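Local structure of colicin-B (Escherichia coli, 1RH1) at residues G16-V21 with P117-A122; W22-R27 with A285-D290; A126-A131 with D245-E250; D173-G178 with N292-R297; G258-S263 with Q298-N303. The protein forms channels that depolarise the cytoplasmic membrane of Escherichia coli and closely related bacteria, dissipating the energy of the target cell. All blocks are in the same frame, centred on the assembly; numbering follows the deposited sequence.

Interaction 1. Residues G16-V21 with P117-A122; sequences GDTMVV and PSRPAA
NH1 of Arg-119 approaches Thr-18 O to 3.1 Å where residues 16-21 meet residues 117-122, the carbonyl oxygen lying at the edge of the guanidinium and in its plane. The firm grip on this group comes from beyond the two segments: Glu-256 makes a salt bridge to NE, Gly-258 O accepts a hydrogen bond from NH2, and Tyr-259 contributes a cation-pi contact. A bend at chi3 (52°) turns the end of the arginine back toward Thr-18 and carries NH1 to the threonine carbonyl. Nearer the backbone, CG of Arg-119 passes 3.7 Å from CB of Thr-18, and the two side chains run obliquely past each other. The threonine hydroxyl OG1 stands 3.1 Å from Ser-118 O, at best a weak hydrogen bond. Next to this polar cluster, Pro-120 offers its ring to Asp-17, whose OD1 merely packs on it, 3.3 Å from the proline CG. The other carboxylate oxygen, OD2, is engaged in a salt bridge with Arg-170, and Ile-188 packs against both Asp-17 and Pro-120. Residues 16-21 carry the first five positions of the TonB box, and from Val-20 the chain becomes strand 20-22, which pairs in parallel with strand 260-262; the start of the TonB box thus packs against the loop that leads into strand 121-128.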
# COMPACT_ATOMS: atom_id res chain seq x y z
N GLY A 16 4.06 -0.49 7.75
CA GLY A 16 5.26 0.09 7.15
C GLY A 16 5.06 1.31 6.25
O GLY A 16 6.01 1.74 5.59
N ASP A 17 3.84 1.91 6.30
CA ASP A 17 3.27 2.93 5.42
C ASP A 17 3.63 2.66 3.94
O ASP A 17 4.32 3.37 3.21
CB ASP A 17 3.70 4.35 5.89
CG ASP A 17 5.12 4.89 5.71
OD1 ASP A 17 5.27 5.90 5.02
OD2 ASP A 17 6.06 4.35 6.29
N THR A 18 3.02 1.50 3.63
CA THR A 18 3.01 0.73 2.38
C THR A 18 4.31 -0.02 2.10
O THR A 18 4.55 -0.46 0.96
CB THR A 18 2.69 1.62 1.12
OG1 THR A 18 1.98 2.80 1.51
CG2 THR A 18 1.84 0.82 0.11
N MET A 19 5.19 -0.26 3.08
CA MET A 19 6.44 -0.95 2.80
C MET A 19 6.50 -2.42 3.21
O MET A 19 6.05 -2.80 4.29
CB MET A 19 7.57 -0.18 3.45
CG MET A 19 7.87 1.11 2.72
SD MET A 19 8.84 2.21 3.76
CE MET A 19 10.48 1.73 3.32
N VAL A 20 7.06 -3.25 2.32
CA VAL A 20 7.22 -4.68 2.56
C VAL A 20 8.57 -4.91 3.23
O VAL A 20 9.48 -4.10 3.05
CB VAL A 20 7.14 -5.51 1.23
CG1 VAL A 20 6.00 -4.98 0.36
CG2 VAL A 20 8.41 -5.40 0.40
N VAL A 21 8.78 -5.97 4.03
CA VAL A 21 10.07 -6.17 4.66
C VAL A 21 11.13 -6.85 3.81
O VAL A 21 10.91 -7.80 3.06
CB VAL A 21 9.83 -6.95 5.96
CG1 VAL A 21 11.03 -7.72 6.49
CG2 VAL A 21 9.57 -5.89 7.02
N PRO A 117 0.47 8.32 -5.15
CA PRO A 117 -0.62 8.39 -4.21
C PRO A 117 -0.80 7.14 -3.39
O PRO A 117 -0.83 6.01 -3.89
CB PRO A 117 -1.81 8.72 -5.08
CG PRO A 117 -1.46 8.04 -6.38
CD PRO A 117 -0.03 8.51 -6.51
N SER A 118 -0.95 7.48 -2.12
CA SER A 118 -1.14 6.65 -0.93
C SER A 118 0.18 6.05 -0.46
O SER A 118 0.22 5.04 0.24
CB SER A 118 -2.13 5.51 -1.19
OG SER A 118 -1.50 4.39 -1.78
N ARG A 119 1.25 6.72 -0.89
CA ARG A 119 2.58 6.29 -0.58
C ARG A 119 3.41 7.51 -0.30
O ARG A 119 3.29 8.51 -1.03
CB ARG A 119 3.16 5.54 -1.74
CG ARG A 119 2.87 4.06 -1.60
CD ARG A 119 3.71 3.19 -2.54
NE ARG A 119 5.11 3.53 -2.39
CZ ARG A 119 5.93 2.94 -1.53
NH1 ARG A 119 5.56 1.95 -0.72
NH2 ARG A 119 7.14 3.45 -1.46
N PRO A 120 4.28 7.47 0.72
CA PRO A 120 4.99 8.62 1.22
C PRO A 120 5.90 9.22 0.16
O PRO A 120 6.05 8.65 -0.92
CB PRO A 120 5.69 8.05 2.42
CG PRO A 120 6.10 6.71 1.95
CD PRO A 120 4.84 6.26 1.29
N ALA A 121 6.43 10.42 0.38
CA ALA A 121 7.31 11.06 -0.57
C ALA A 121 8.65 11.23 0.12
O ALA A 121 8.71 11.37 1.35
CB ALA A 121 6.77 12.41 -0.95
N ALA A 122 9.76 11.23 -0.62
CA ALA A 122 11.05 11.27 0.01
C ALA A 122 12.02 12.20 -0.66
O ALA A 122 11.96 12.37 -1.87
CB ALA A 122 11.66 9.89 0.01

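Interaction 2. Residues W22-R27 with A285-D290; sequences WPSTGR and AVEILD
Ser-24 and Glu-287 form the tight, polar heart of this contact: OG of the serine donates a 2.7 Å hydrogen bond to OE2 of the glutamate, meeting it on the syn side and 20° out of the carboxylate plane. The glutamate reaches across because its chain is fully stretched, with CG anti to the backbone N (chi1 -179°) and the rest extended beyond it. Close by, Trp-22 and Leu-289 approach from opposite directions, and the six-membered part of the indole touches both leucine methyls, CZ3 lying 3.8 Å from CD2. The packing around this pair is close: helix 291-340 adds Ser-293 and Ala-300 against the indole and Arg-297 against the leucine. Trp-22, Pro-23 and Ser-24 are the closing residues of the TonB box, and here the chain leaves strand 20-22 as a loop that runs roughly perpendicular to residues 287-290, the link between strand 281-286 and the long helix. Toward Arg-27 and Thr-25 the fit is looser and partly open to solvent. Arg-27 meets Glu-287 with a methylene rather than a charge, CG standing 3.4 Å from OE1, while its NH1 remains 5.6 Å from that same OE1. Thr-25 touches Asp-290 through a single branch, its CG2 3.9 Å from OD1; both residues are partly exposed at this margin.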
# COMPACT_ATOMS: atom_id res chain seq x y z
N TRP A 22 12.32 -6.28 3.89
CA TRP A 22 13.46 -6.93 3.30
C TRP A 22 14.13 -7.50 4.53
O TRP A 22 14.52 -6.73 5.43
CB TRP A 22 14.37 -5.93 2.59
CG TRP A 22 15.61 -6.61 2.05
CD1 TRP A 22 15.55 -7.49 1.01
CD2 TRP A 22 16.88 -6.43 2.51
NE1 TRP A 22 16.77 -7.89 0.79
CE2 TRP A 22 17.60 -7.28 1.66
CE3 TRP A 22 17.54 -5.68 3.49
CZ2 TRP A 22 18.98 -7.40 1.79
CZ3 TRP A 22 18.92 -5.81 3.62
CH2 TRP A 22 19.63 -6.65 2.77
N PRO A 23 14.23 -8.84 4.66
CA PRO A 23 14.87 -9.51 5.78
C PRO A 23 16.33 -9.21 5.57
O PRO A 23 16.89 -9.59 4.54
CB PRO A 23 14.52 -10.95 5.60
CG PRO A 23 13.34 -10.93 4.65
CD PRO A 23 13.74 -9.83 3.71
N SER A 24 16.93 -8.49 6.51
CA SER A 24 18.29 -8.02 6.35
C SER A 24 19.32 -9.11 6.09
O SER A 24 19.12 -10.28 6.41
CB SER A 24 18.69 -7.22 7.57
OG SER A 24 19.98 -6.67 7.40
N THR A 25 20.43 -8.68 5.47
CA THR A 25 21.56 -9.53 5.11
C THR A 25 22.08 -10.36 6.29
O THR A 25 22.41 -11.54 6.10
CB THR A 25 22.64 -8.57 4.48
OG1 THR A 25 23.54 -9.43 3.80
CG2 THR A 25 23.38 -7.64 5.46
N GLY A 26 22.10 -9.79 7.51
CA GLY A 26 22.53 -10.51 8.70
C GLY A 26 22.89 -9.61 9.87
O GLY A 26 22.20 -9.57 10.89
N ARG A 27 24.01 -8.92 9.63
CA ARG A 27 24.75 -7.97 10.46
C ARG A 27 26.19 -8.46 10.48
O ARG A 27 26.51 -9.48 11.11
CB ARG A 27 24.35 -7.85 11.97
CG ARG A 27 23.23 -6.87 12.31
CD ARG A 27 22.96 -6.75 13.82
NE ARG A 27 22.44 -7.99 14.41
CZ ARG A 27 21.13 -8.23 14.57
NH1 ARG A 27 20.20 -7.34 14.21
NH2 ARG A 27 20.74 -9.40 15.08
N ALA A 285 17.76 4.74 13.59
CA ALA A 285 18.94 3.88 13.62
C ALA A 285 19.03 2.93 12.43
O ALA A 285 18.40 1.87 12.41
CB ALA A 285 18.94 3.07 14.90
N VAL A 286 19.88 3.30 11.48
CA VAL A 286 20.06 2.59 10.22
C VAL A 286 21.30 1.72 10.11
O VAL A 286 22.36 2.03 10.63
CB VAL A 286 20.01 3.66 9.10
CG1 VAL A 286 20.38 3.15 7.72
CG2 VAL A 286 18.57 4.15 9.04
N GLU A 287 21.18 0.65 9.35
CA GLU A 287 22.24 -0.28 9.02
C GLU A 287 22.85 -0.04 7.63
O GLU A 287 22.18 -0.22 6.61
CB GLU A 287 21.64 -1.65 9.11
CG GLU A 287 22.59 -2.79 8.83
CD GLU A 287 21.87 -4.12 8.88
OE1 GLU A 287 22.32 -4.99 9.64
OE2 GLU A 287 20.87 -4.28 8.18
N ILE A 288 24.12 0.39 7.57
CA ILE A 288 24.88 0.64 6.34
C ILE A 288 25.02 -0.73 5.66
O ILE A 288 25.67 -1.62 6.21
CB ILE A 288 26.34 1.20 6.61
CG1 ILE A 288 26.55 1.57 8.07
CG2 ILE A 288 26.59 2.45 5.80
CD1 ILE A 288 26.79 0.32 9.01
N LEU A 289 24.35 -0.97 4.50
CA LEU A 289 24.38 -2.22 3.73
C LEU A 289 25.61 -2.32 2.84
O LEU A 289 26.09 -1.33 2.27
CB LEU A 289 23.09 -2.30 2.88
CG LEU A 289 21.85 -3.16 3.23
CD1 LEU A 289 21.21 -2.83 4.56
CD2 LEU A 289 20.78 -2.83 2.23
N ASP A 290 26.17 -3.53 2.72
CA ASP A 290 27.37 -3.80 1.91
C ASP A 290 27.07 -4.09 0.45
O ASP A 290 25.93 -4.41 0.12
CB ASP A 290 28.18 -4.98 2.50
CG ASP A 290 27.46 -6.30 2.78
OD1 ASP A 290 26.36 -6.29 3.34
OD2 ASP A 290 28.04 -7.34 2.46

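Interaction 3. Residues A126-A131 with D245-E250; sequences ARLEPA and DGVISE
The guanidinium of Arg-127 and the carboxylate of Glu-250 lie with their planes 28° apart, and the glutamate comes to the edge of the guanidinium, close to its plane. NE of Arg-127 is 3.1 Å from OE1 in a salt bridge, with a weak hydrogen bond from the same NE to OE2. Ile-248 approaches the guanidinium obliquely, its CG1 3.3 Å from NH2, and runs alongside the arginine in the same direction. The arginine chain bends at chi3, which brings NE round to the glutamate. Glu-129 crosses Ile-248 at about a right angle, OE1 standing 3.2 Å from CD1.

Beneath these side chains the backbones pair as antiparallel strands of a five-stranded sheet. Arg-127 and Ile-248 form the hydrogen-bonded pair, the arginine N giving 2.6 Å to Ile-248 O and the isoleucine N 2.8 Å to Arg-127 O. The pairing runs on past the strand end with Glu-129 N bonded to Gly-246 O at 3.1 Å, the donor sitting above the carbonyl plane. Leu-128 and Val-247, the non-hydrogen-bonded pair, put their side chains on the opposite face; CD1 of the leucine meets CG2 of the valine, and Leu-141 of strand 139-146 packs against both. The contact is therefore two-sided: the face of Leu-128 and Val-247 is apolar and turned to the protein interior, whereas on the partly exposed face of Arg-127 and Ile-248 a charge pair supplements the backbone bonds at the end of a short edge strand.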
# COMPACT_ATOMS: atom_id res chain seq x y z
N ALA A 126 21.58 12.60 3.03
CA ALA A 126 22.93 12.02 3.04
C ALA A 126 22.94 10.75 2.23
O ALA A 126 21.97 9.99 2.26
CB ALA A 126 23.39 11.62 4.41
N ARG A 127 24.05 10.58 1.50
CA ARG A 127 24.36 9.45 0.62
C ARG A 127 25.38 8.54 1.27
O ARG A 127 26.40 9.01 1.78
CB ARG A 127 24.94 9.94 -0.70
CG ARG A 127 25.20 8.85 -1.75
CD ARG A 127 25.72 9.42 -3.06
NE ARG A 127 26.95 10.16 -2.84
CZ ARG A 127 28.16 9.63 -3.06
NH1 ARG A 127 28.31 8.39 -3.52
NH2 ARG A 127 29.26 10.33 -2.75
N LEU A 128 25.13 7.24 1.25
CA LEU A 128 25.99 6.25 1.87
C LEU A 128 26.88 5.32 1.01
O LEU A 128 26.45 4.56 0.13
CB LEU A 128 25.10 5.41 2.78
CG LEU A 128 24.84 5.83 4.20
CD1 LEU A 128 24.42 7.28 4.36
CD2 LEU A 128 23.77 4.92 4.68
N GLU A 129 28.17 5.39 1.33
CA GLU A 129 29.17 4.53 0.72
C GLU A 129 28.97 3.16 1.32
O GLU A 129 28.76 3.09 2.54
CB GLU A 129 30.56 4.96 1.05
CG GLU A 129 30.79 6.36 0.52
CD GLU A 129 32.16 6.94 0.82
OE1 GLU A 129 32.56 7.87 0.11
OE2 GLU A 129 32.82 6.49 1.76
N PRO A 130 28.99 2.06 0.54
CA PRO A 130 28.65 0.73 1.02
C PRO A 130 29.65 0.22 2.02
O PRO A 130 30.83 0.53 1.94
CB PRO A 130 28.58 -0.10 -0.22
CG PRO A 130 29.55 0.57 -1.15
CD PRO A 130 29.34 2.04 -0.88
N ALA A 131 29.18 -0.53 2.99
CA ALA A 131 30.05 -1.09 4.00
C ALA A 131 30.97 -2.13 3.39
O ALA A 131 30.61 -2.77 2.39
CB ALA A 131 29.24 -1.77 5.08
N ASP A 245 32.65 9.15 8.21
CA ASP A 245 33.21 8.41 7.10
C ASP A 245 32.13 7.46 6.60
O ASP A 245 31.43 6.76 7.35
CB ASP A 245 34.48 7.68 7.57
CG ASP A 245 35.65 8.60 7.96
OD1 ASP A 245 35.91 9.56 7.23
OD2 ASP A 245 36.30 8.36 8.99
N GLY A 246 31.94 7.54 5.28
CA GLY A 246 30.96 6.73 4.56
C GLY A 246 29.56 7.31 4.50
O GLY A 246 28.63 6.59 4.13
N VAL A 247 29.46 8.60 4.92
CA VAL A 247 28.22 9.38 4.96
C VAL A 247 28.52 10.72 4.31
O VAL A 247 29.00 11.68 4.91
CB VAL A 247 27.70 9.63 6.42
CG1 VAL A 247 26.54 10.62 6.47
CG2 VAL A 247 27.12 8.35 6.98
N ILE A 248 28.20 10.72 3.02
CA ILE A 248 28.37 11.89 2.18
C ILE A 248 27.08 12.72 2.34
O ILE A 248 25.98 12.25 2.02
CB ILE A 248 28.56 11.44 0.70
CG1 ILE A 248 29.50 10.25 0.52
CG2 ILE A 248 29.08 12.66 -0.05
CD1 ILE A 248 30.97 10.56 0.72
N SER A 249 27.16 13.95 2.85
CA SER A 249 25.97 14.79 3.01
C SER A 249 25.61 15.52 1.74
O SER A 249 26.28 16.48 1.35
CB SER A 249 26.16 15.83 4.12
OG SER A 249 25.38 15.45 5.25
N GLU A 250 24.55 15.06 1.07
CA GLU A 250 24.11 15.69 -0.18
C GLU A 250 22.60 15.77 -0.22
O GLU A 250 21.96 14.75 0.00
CB GLU A 250 24.52 14.89 -1.43
CG GLU A 250 25.96 14.42 -1.57
CD GLU A 250 26.17 13.40 -2.71
OE1 GLU A 250 25.21 12.72 -3.10
OE2 GLU A 250 27.30 13.30 -3.21

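Interaction 4. Residues D173-G178 with N292-R297; sequences DLMQNG and NSLSQR
Arg-297 reaches out from helix 291-340 to grip Asp-173 end-on with two nitrogens. NH1 bonds OD2 at 3.0 Å and NH2 bonds OD1 at 3.2 Å, each oxygen met on its syn side, and a further weak bond links NH1 to OD1. The fit is not flat, since carboxylate and guanidinium planes are 48° apart. The arginine is extended all the way from its CA to the guanidinium, and this straight chain bridges the helix and strand 169-176, whose axes cross nearly at right angles and come within 9.7 Å. NH2 has a second acceptor in Thr-260 O, and NE too is hydrogen-bonded beyond the two segments.

Met-175, on the same strand, passes obliquely over the aliphatic part of Arg-297, SD 3.4 Å from CD. Its chain bends at chi2 and chi3, and CE ends 3.5 Å from CD2 of Leu-294. The leucine also fits against the turn that follows the strand, its CB 3.2 Å from Gly-178 O. That turn has a polar tie as well: Gly-178 N donates to Gln-298 OE1, one helical turn beyond Leu-294. In this buried place the charges of Asp-173 and Arg-297 are paired with each other, while NH2 is shared with the backbone carbonyl of Thr-260. Met-175 SD packs beside the arginine's CD, and Leu-294 lies farther off behind Met-175. Such pairing in the interior would be expected to favour the ionised forms of both residues.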
# COMPACT_ATOMS: atom_id res chain seq x y z
N ASP A 173 15.72 5.29 5.38
CA ASP A 173 16.63 5.27 4.26
C ASP A 173 15.95 4.97 2.95
O ASP A 173 14.80 4.55 2.91
CB ASP A 173 17.79 4.28 4.57
CG ASP A 173 17.63 2.78 4.44
OD1 ASP A 173 16.56 2.23 4.68
OD2 ASP A 173 18.62 2.14 4.09
N LEU A 174 16.67 5.25 1.86
CA LEU A 174 16.16 5.19 0.50
C LEU A 174 17.09 4.44 -0.40
O LEU A 174 18.21 4.88 -0.72
CB LEU A 174 16.02 6.58 -0.12
CG LEU A 174 14.72 7.15 -0.52
CD1 LEU A 174 15.01 8.06 -1.65
CD2 LEU A 174 13.73 6.09 -0.90
N MET A 175 16.60 3.30 -0.86
CA MET A 175 17.38 2.55 -1.81
C MET A 175 17.17 3.18 -3.18
O MET A 175 16.11 3.06 -3.78
CB MET A 175 16.89 1.12 -1.78
CG MET A 175 17.98 0.06 -1.80
SD MET A 175 19.17 0.21 -0.47
CE MET A 175 20.33 0.39 -1.76
N GLN A 176 18.15 3.95 -3.67
CA GLN A 176 18.02 4.57 -4.98
C GLN A 176 19.13 4.23 -5.94
O GLN A 176 20.20 4.85 -5.94
CB GLN A 176 17.97 6.05 -4.85
CG GLN A 176 16.67 6.46 -4.24
CD GLN A 176 15.96 7.53 -5.05
OE1 GLN A 176 14.84 7.32 -5.52
NE2 GLN A 176 16.60 8.70 -5.21
N ASN A 177 18.80 3.26 -6.81
CA ASN A 177 19.63 2.68 -7.86
C ASN A 177 20.78 1.84 -7.36
O ASN A 177 21.94 1.97 -7.77
CB ASN A 177 20.21 3.76 -8.81
CG ASN A 177 19.16 4.22 -9.81
OD1 ASN A 177 18.59 3.41 -10.56
ND2 ASN A 177 18.85 5.51 -9.85
N GLY A 178 20.42 0.95 -6.43
CA GLY A 178 21.37 0.05 -5.86
C GLY A 178 22.28 0.73 -4.86
O GLY A 178 22.98 -0.00 -4.17
N ASN A 292 26.92 -6.44 -1.92
CA ASN A 292 26.05 -7.45 -2.49
C ASN A 292 24.70 -7.48 -1.82
O ASN A 292 23.73 -8.00 -2.36
CB ASN A 292 26.75 -8.83 -2.41
CG ASN A 292 27.78 -9.00 -3.56
OD1 ASN A 292 28.90 -9.50 -3.39
ND2 ASN A 292 27.43 -8.56 -4.79
N SER A 293 24.61 -6.84 -0.65
CA SER A 293 23.35 -6.70 0.03
C SER A 293 22.52 -5.59 -0.63
O SER A 293 21.31 -5.68 -0.72
CB SER A 293 23.68 -6.41 1.46
OG SER A 293 22.53 -6.66 2.22
N LEU A 294 23.18 -4.56 -1.17
CA LEU A 294 22.58 -3.48 -1.96
C LEU A 294 21.85 -4.01 -3.19
O LEU A 294 20.66 -3.74 -3.34
CB LEU A 294 23.67 -2.52 -2.39
CG LEU A 294 24.33 -1.84 -1.23
CD1 LEU A 294 25.60 -1.18 -1.62
CD2 LEU A 294 23.39 -0.82 -0.71
N SER A 295 22.53 -4.78 -4.05
CA SER A 295 21.92 -5.48 -5.18
C SER A 295 20.75 -6.37 -4.75
O SER A 295 19.72 -6.42 -5.43
CB SER A 295 22.95 -6.34 -5.85
OG SER A 295 24.08 -5.56 -6.17
N GLN A 296 20.88 -7.07 -3.61
CA GLN A 296 19.82 -7.90 -3.06
C GLN A 296 18.57 -7.10 -2.81
O GLN A 296 17.47 -7.52 -3.17
CB GLN A 296 20.15 -8.50 -1.71
CG GLN A 296 20.87 -9.83 -1.60
CD GLN A 296 20.58 -10.42 -0.22
OE1 GLN A 296 21.45 -10.52 0.65
NE2 GLN A 296 19.32 -10.81 0.01
N ARG A 297 18.80 -5.94 -2.15
CA ARG A 297 17.74 -5.03 -1.77
C ARG A 297 17.21 -4.26 -2.97
O ARG A 297 16.02 -3.95 -2.98
CB ARG A 297 18.20 -4.00 -0.73
CG ARG A 297 17.02 -3.20 -0.19
CD ARG A 297 17.41 -2.34 0.99
NE ARG A 297 16.26 -1.62 1.54
CZ ARG A 297 16.40 -0.76 2.55
NH1 ARG A 297 17.59 -0.50 3.11
NH2 ARG A 297 15.32 -0.16 3.01

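Interaction 5. Residues G258-S263 with Q298-N303; sequences GYTMSS and QEAENN
Helix 291-340, the long helix that runs on into the pore-forming part of the chain, meets here the start of strand 260-262, which pairs in parallel with strand 20-22 carrying part of the TonB box. Glu-301 makes the link by accepting the amides of Tyr-259, just before the strand, and weakly of Thr-260. Tyr-259 N donates to the syn lone pair of OE2 at 2.9 Å, with an N-H...O angle of 154°. OE1 collects weaker bonds, from Tyr-259 N and Thr-260 N and from the threonine hydroxyl, Thr-260 OG1 lying 3.2 Å away. A bend at chi2 (-70°) swings the glutamate's end toward the strand. OE2 also touches CB of Tyr-259 at 3.3 Å and lies at the ring's edge, near its plane; ring and carboxylate are almost perpendicular. At the preceding residue of the helix, CB of Ala-300 packs 4.0 Å from the methyl CG2 of Thr-260. Within this contact one good N-H bond and three weak ones reach the buried carboxylate, with no basic side chain among the partners from the facing segment. Several neutral donors sharing the two oxygens probably help to stabilise the negative charge and hold the carboxylate's rotation.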
# COMPACT_ATOMS: atom_id res chain seq x y z
N GLY A 258 10.88 4.41 -0.68
CA GLY A 258 11.16 3.01 -0.88
C GLY A 258 9.98 2.09 -0.61
O GLY A 258 8.98 2.45 -0.00
N TYR A 259 10.10 0.87 -1.11
CA TYR A 259 9.11 -0.16 -0.90
C TYR A 259 9.51 -1.24 0.11
O TYR A 259 8.64 -2.00 0.54
CB TYR A 259 8.80 -0.82 -2.22
CG TYR A 259 8.02 0.06 -3.17
CD1 TYR A 259 6.66 -0.20 -3.34
CD2 TYR A 259 8.67 1.06 -3.90
CE1 TYR A 259 5.93 0.54 -4.27
CE2 TYR A 259 7.94 1.81 -4.83
CZ TYR A 259 6.58 1.53 -5.01
OH TYR A 259 5.87 2.19 -5.99
N THR A 260 10.79 -1.37 0.50
CA THR A 260 11.19 -2.36 1.50
C THR A 260 11.85 -1.78 2.75
O THR A 260 12.71 -0.91 2.63
CB THR A 260 12.18 -3.42 0.94
OG1 THR A 260 13.20 -2.66 0.31
CG2 THR A 260 11.63 -4.39 -0.07
N MET A 261 11.48 -2.21 3.97
CA MET A 261 12.20 -1.80 5.16
C MET A 261 13.10 -2.93 5.59
O MET A 261 12.63 -4.05 5.78
CB MET A 261 11.27 -1.43 6.33
CG MET A 261 9.84 -1.98 6.39
SD MET A 261 8.78 -1.20 7.65
CE MET A 261 8.71 0.46 7.01
N SER A 262 14.41 -2.64 5.70
CA SER A 262 15.46 -3.56 6.17
C SER A 262 15.09 -4.05 7.56
O SER A 262 14.63 -3.24 8.38
CB SER A 262 16.81 -2.81 6.19
OG SER A 262 17.89 -3.48 6.82
N SER A 263 15.23 -5.34 7.91
CA SER A 263 14.72 -5.81 9.20
C SER A 263 15.43 -5.22 10.42
O SER A 263 14.85 -5.20 11.51
CB SER A 263 14.80 -7.33 9.28
OG SER A 263 16.11 -7.77 9.61
N GLN A 298 18.04 -3.97 -3.97
CA GLN A 298 17.52 -3.28 -5.13
C GLN A 298 16.59 -4.13 -5.96
O GLN A 298 15.67 -3.58 -6.56
CB GLN A 298 18.64 -2.80 -6.02
CG GLN A 298 18.13 -1.74 -6.98
CD GLN A 298 17.39 -0.61 -6.27
OE1 GLN A 298 17.97 0.35 -5.76
NE2 GLN A 298 16.06 -0.73 -6.23
N GLU A 299 16.75 -5.47 -5.99
CA GLU A 299 15.82 -6.31 -6.72
C GLU A 299 14.58 -6.52 -5.89
O GLU A 299 13.48 -6.59 -6.44
CB GLU A 299 16.44 -7.66 -7.07
CG GLU A 299 17.69 -7.52 -7.96
CD GLU A 299 17.68 -6.46 -9.09
OE1 GLU A 299 16.74 -6.43 -9.91
OE2 GLU A 299 18.63 -5.66 -9.14
N ALA A 300 14.74 -6.55 -4.56
CA ALA A 300 13.62 -6.64 -3.63
C ALA A 300 12.71 -5.42 -3.81
O ALA A 300 11.48 -5.52 -3.76
CB ALA A 300 14.14 -6.68 -2.20
N GLU A 301 13.39 -4.29 -4.07
CA GLU A 301 12.78 -3.02 -4.36
C GLU A 301 12.03 -2.99 -5.67
O GLU A 301 10.83 -2.72 -5.70
CB GLU A 301 13.80 -1.92 -4.43
CG GLU A 301 14.16 -1.36 -3.09
CD GLU A 301 13.09 -0.54 -2.40
OE1 GLU A 301 13.40 0.02 -1.35
OE2 GLU A 301 11.97 -0.43 -2.91
N ASN A 302 12.81 -3.30 -6.72
CA ASN A 302 12.35 -3.37 -8.09
C ASN A 302 11.18 -4.30 -8.17
O ASN A 302 10.19 -3.96 -8.81
CB ASN A 302 13.43 -3.88 -8.99
CG ASN A 302 14.52 -2.86 -9.29
OD1 ASN A 302 14.51 -1.71 -8.82
ND2 ASN A 302 15.51 -3.27 -10.09
N ASN A 303 11.22 -5.45 -7.50
CA ASN A 303 10.10 -6.36 -7.50
C ASN A 303 8.90 -5.87 -6.72
O ASN A 303 7.80 -6.05 -7.22
CB ASN A 303 10.49 -7.70 -6.92
CG ASN A 303 11.34 -8.58 -7.83
OD1 ASN A 303 11.73 -9.65 -7.37
ND2 ASN A 303 11.66 -8.24 -9.09

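From the N terminus, interaction 1 closes the first loop, bringing residues 16-21 to the start of strand 121-128. Interaction 2 opens at residue 22, before interaction 1 has closed at 117-122, and therefore crosses it, reaching to 285-290; interaction 3 falls wholly within that span. Interaction 4 crosses both 2 and 3, and interaction 5 crosses 2 and 4, while 1 is complete before 3, 4 and 5 open and 3 before 5. Interactions 1, 3 and 4 reach one antiparallel sheet, whereas 4 and 5, centred about 7 Å apart, share helix 291-340. Together they tie the TonB box, this sheet and the beginning of the long helix into one unit.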